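Local coordinates for cystathionine beta-lyase family protein, YNBB B.subtilis ortholog (Clostridium acetobutylicum, PDB 3HVY), which probably acts as a pyridoxal-phosphate-dependent lyase of the methionine gamma-lyase family on sulfur amino acids, with a putative role in aluminium resistance, at residues 350-355 with 391-396; 308-313 with 417-422. One frame throughout, in Å; residues are numbered along the deposited sequence.

Contact 1 (350-355 with 391-396); sequences KGIQTA and LSADAP
The methyl CG2 of Ile352 lies over one face of the peptide plane joining Ser392 to Ala393, 4.2 Å from Ser392 C and almost straight along the plane normal. The side chains of the residues before and after Ser392 also touch this methyl: CG of Leu391 at 4.1 Å and CB of Ala393 at 4.3 Å. Ile352 and Leu391 cross at about a right angle, so they meet at one methyl and one branch point rather than along their lengths. Ile352 is rotated to put CG2 opposite its backbone N and CG1 beside it (chi1 -68°), which delivers the methyl to the strand. Ser392 carries its CB away from the helix, and its OG bonds to Glu390 O and Gln406 NE2. No hydrogen bond links the two segments; the contact is buried apolar helix-on-sheet packing, an isoleucine near the helix end set on the antiparallel sheet. Within the helix end, Thr354 OG1 donates to Gly351 O at 2.7 Å. Ile352 also touches Ala379 and Leu405, on the strands flanking 392-396, and Ala421 of helix 411-422, so helix 342-354 packs by its end on a face of the sheet, with helix 411-422 beside it.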
# COMPACT_ATOMS: atom_id res chain seq x y z
N LYS D 350 2.63 -33.14 6.01
CA LYS D 350 3.59 -32.80 4.95
C LYS D 350 2.91 -32.82 3.56
O LYS D 350 3.22 -31.99 2.69
CB LYS D 350 4.78 -33.74 4.97
CG LYS D 350 5.78 -33.49 6.09
CD LYS D 350 6.87 -34.61 6.08
CE LYS D 350 8.07 -34.34 6.99
NZ LYS D 350 9.31 -33.79 6.28
N GLY D 351 1.99 -33.73 3.36
CA GLY D 351 1.28 -33.80 2.09
C GLY D 351 0.44 -32.56 1.88
O GLY D 351 0.35 -32.07 0.76
N ILE D 352 -0.16 -32.04 2.96
CA ILE D 352 -0.95 -30.83 2.88
C ILE D 352 -0.05 -29.69 2.42
O ILE D 352 -0.41 -28.95 1.52
CB ILE D 352 -1.67 -30.47 4.21
CG1 ILE D 352 -2.76 -31.50 4.50
CG2 ILE D 352 -2.34 -29.03 4.12
CD1 ILE D 352 -3.88 -31.60 3.48
N GLN D 353 1.13 -29.58 3.00
CA GLN D 353 2.10 -28.56 2.59
C GLN D 353 2.44 -28.71 1.11
O GLN D 353 2.45 -27.74 0.34
CB GLN D 353 3.38 -28.65 3.44
CG GLN D 353 4.45 -27.54 3.16
CD GLN D 353 4.09 -26.19 3.74
OE1 GLN D 353 3.51 -26.12 4.80
NE2 GLN D 353 4.50 -25.12 3.08
N THR D 354 2.65 -29.94 0.68
CA THR D 354 2.99 -30.15 -0.71
C THR D 354 1.83 -29.84 -1.64
O THR D 354 2.07 -29.59 -2.82
CB THR D 354 3.50 -31.59 -1.00
OG1 THR D 354 2.42 -32.49 -0.94
CG2 THR D 354 4.52 -32.04 -0.02
N ALA D 355 0.58 -29.84 -1.12
CA ALA D 355 -0.60 -29.45 -1.94
C ALA D 355 -0.85 -27.95 -1.93
O ALA D 355 -1.90 -27.50 -2.44
CB ALA D 355 -1.86 -30.13 -1.39
N LEU D 391 -6.05 -23.30 3.18
CA LEU D 391 -5.77 -24.69 3.46
C LEU D 391 -4.50 -24.80 4.29
O LEU D 391 -3.40 -24.36 3.89
CB LEU D 391 -5.64 -25.54 2.18
CG LEU D 391 -5.49 -27.04 2.41
CD1 LEU D 391 -6.74 -27.64 3.08
CD2 LEU D 391 -5.12 -27.79 1.14
N SER D 392 -4.66 -25.41 5.44
CA SER D 392 -3.53 -25.58 6.39
C SER D 392 -3.83 -26.73 7.36
O SER D 392 -4.93 -27.25 7.39
CB SER D 392 -3.37 -24.28 7.16
OG SER D 392 -4.64 -23.80 7.67
N ALA D 393 -2.84 -27.15 8.14
CA ALA D 393 -3.03 -28.25 9.06
C ALA D 393 -1.94 -28.15 10.11
O ALA D 393 -0.88 -27.56 9.88
CB ALA D 393 -2.91 -29.56 8.34
N ASP D 394 -2.21 -28.72 11.27
CA ASP D 394 -1.25 -28.72 12.37
C ASP D 394 -1.57 -29.80 13.37
O ASP D 394 -2.69 -30.33 13.37
CB ASP D 394 -1.19 -27.36 13.08
CG ASP D 394 -2.57 -26.79 13.38
OD1 ASP D 394 -3.17 -26.12 12.51
OD2 ASP D 394 -3.02 -26.96 14.52
N ALA D 395 -0.61 -30.11 14.24
CA ALA D 395 -0.78 -31.16 15.20
C ALA D 395 0.33 -31.17 16.21
O ALA D 395 1.49 -31.08 15.84
CB ALA D 395 -0.80 -32.53 14.48
N PRO D 396 -0.01 -31.30 17.49
CA PRO D 396 1.04 -31.70 18.44
C PRO D 396 1.40 -33.15 18.24
O PRO D 396 0.54 -33.98 17.97
CB PRO D 396 0.36 -31.54 19.79
CG PRO D 396 -1.08 -31.68 19.52
CD PRO D 396 -1.30 -31.09 18.15

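Contact 2 (308-313 with 417-422); sequences AVFCAR and GVLIAL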
# COMPACT_ATOMS: atom_id res chain seq x y z
N ALA D 308 -13.83 -29.51 5.01
CA ALA D 308 -13.76 -30.24 6.28
C ALA D 308 -14.65 -31.54 6.26
O ALA D 308 -14.22 -32.63 6.63
CB ALA D 308 -14.22 -29.29 7.44
N VAL D 309 -15.87 -31.38 5.77
CA VAL D 309 -16.87 -32.44 5.68
C VAL D 309 -16.46 -33.52 4.71
O VAL D 309 -16.62 -34.69 4.99
CB VAL D 309 -18.28 -31.82 5.33
CG1 VAL D 309 -19.30 -32.89 4.91
CG2 VAL D 309 -18.83 -30.94 6.53
N PHE D 310 -15.94 -33.12 3.54
CA PHE D 310 -15.39 -34.08 2.57
C PHE D 310 -14.17 -34.80 3.18
O PHE D 310 -14.02 -36.02 3.10
CB PHE D 310 -14.97 -33.36 1.30
CG PHE D 310 -14.19 -34.22 0.33
CD1 PHE D 310 -14.82 -35.20 -0.42
CD2 PHE D 310 -12.81 -34.11 0.22
CE1 PHE D 310 -14.09 -36.00 -1.30
CE2 PHE D 310 -12.08 -34.93 -0.60
CZ PHE D 310 -12.72 -35.87 -1.38
N CYS D 311 -13.30 -34.05 3.83
CA CYS D 311 -12.16 -34.70 4.50
C CYS D 311 -12.63 -35.77 5.53
O CYS D 311 -12.12 -36.89 5.57
CB CYS D 311 -11.31 -33.63 5.18
SG CYS D 311 -9.89 -34.31 6.09
N ALA D 312 -13.54 -35.38 6.43
CA ALA D 312 -14.18 -36.27 7.39
C ALA D 312 -14.64 -37.59 6.74
O ALA D 312 -14.37 -38.66 7.25
CB ALA D 312 -15.42 -35.55 8.07
N ARG D 313 -15.41 -37.49 5.64
CA ARG D 313 -15.93 -38.70 5.01
C ARG D 313 -14.86 -39.53 4.34
O ARG D 313 -14.80 -40.73 4.58
CB ARG D 313 -17.04 -38.43 4.01
CG ARG D 313 -17.69 -39.71 3.50
CD ARG D 313 -18.13 -40.62 4.64
NE ARG D 313 -19.08 -41.66 4.18
CZ ARG D 313 -19.59 -42.65 4.93
NH1 ARG D 313 -19.26 -42.81 6.23
NH2 ARG D 313 -20.39 -43.53 4.35
N GLY D 417 -6.04 -31.21 -1.97
CA GLY D 417 -5.08 -31.33 -0.88
C GLY D 417 -5.27 -32.60 -0.10
O GLY D 417 -4.30 -33.30 0.19
N VAL D 418 -6.53 -32.94 0.22
CA VAL D 418 -6.78 -34.18 0.95
C VAL D 418 -6.39 -35.41 0.14
O VAL D 418 -5.83 -36.35 0.70
CB VAL D 418 -8.24 -34.23 1.47
CG1 VAL D 418 -8.59 -35.62 2.10
CG2 VAL D 418 -8.44 -33.07 2.42
N LEU D 419 -6.67 -35.40 -1.17
CA LEU D 419 -6.33 -36.51 -2.01
C LEU D 419 -4.81 -36.66 -2.06
O LEU D 419 -4.29 -37.78 -1.95
CB LEU D 419 -6.88 -36.36 -3.42
CG LEU D 419 -8.39 -36.21 -3.59
CD1 LEU D 419 -8.74 -36.18 -5.10
CD2 LEU D 419 -9.17 -37.32 -2.83
N ILE D 420 -4.11 -35.54 -2.21
CA ILE D 420 -2.66 -35.59 -2.24
C ILE D 420 -2.15 -36.11 -0.91
O ILE D 420 -1.37 -37.04 -0.87
CB ILE D 420 -2.04 -34.21 -2.55
CG1 ILE D 420 -2.31 -33.87 -4.00
CG2 ILE D 420 -0.53 -34.22 -2.29
CD1 ILE D 420 -2.19 -32.36 -4.32
N ALA D 421 -2.63 -35.55 0.18
CA ALA D 421 -2.21 -36.02 1.49
C ALA D 421 -2.56 -37.52 1.73
O ALA D 421 -1.72 -38.30 2.22
CB ALA D 421 -2.82 -35.13 2.57
N LEU D 422 -3.79 -37.92 1.42
CA LEU D 422 -4.22 -39.30 1.64
C LEU D 422 -3.41 -40.32 0.82
O LEU D 422 -3.16 -41.43 1.27
CB LEU D 422 -5.72 -39.44 1.32
CG LEU D 422 -6.37 -40.83 1.48
CD1 LEU D 422 -6.08 -41.47 2.86
CD2 LEU D 422 -7.91 -40.76 1.18
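This is an apolar helix-helix contact between helix 287-317 and the C-terminal helix 411-422, in the part of the chain built round the five-stranded antiparallel sheet. The axes of the two short segments approach to 10.7 Å and cross at -29°, running in roughly the same direction, and the nearest CA atoms, those of Cys311 and Val418, are 6.5 Å apart. Val418 faces both touching residues of 308-313. Its CG2, opposite the carbonyl carbon of its own backbone, is 4.0 Å from Cys311 CB and 4.1 Å from Cys311 SG, while its CB lies 4.4 Å from Phe310 CE2. Leu419 reaches in with its end: CD2 comes to the edge of the Phe310 ring, near its plane, 4.1 Å from CZ, and the two side chains cross at about a right angle. The ring extends toward the other helix because CG is turned opposite the backbone N (chi1 171°). Ile314 continues the packing against Val418 and Leu419, Phe310 also touches Ala27 of helix 18-55, and Cys311 meets Ile337 of strand 334-338. Helices packed side by side beside an antiparallel sheet are consistent with the small C-terminal domain of fold-type I pyridoxal-phosphate enzymes.

From the N terminus, the chain first reaches 308-313 on the long helix 287-317, then strands 321-323 and 334-338, before 350-355 ends helix 342-354. Strand 376-379 follows, and 391-396 closes contact 1 over 35 intervening residues. After strand 402-406 the chain enters helix 411-422, where 417-422 closes contact 2 over 103 residues. Contact 1 is therefore nested within contact 2. Their centres are about 11 Å apart and they touch directly: Ala355 CB lies 3.5 Å from Gly417 CA, and Ile352 CD1 lies 3.7 Å from Gly417 O. Helix 411-422 thus packs between helices 342-354 and 287-317, tying the long helix to the helix-on-sheet packing of contact 1.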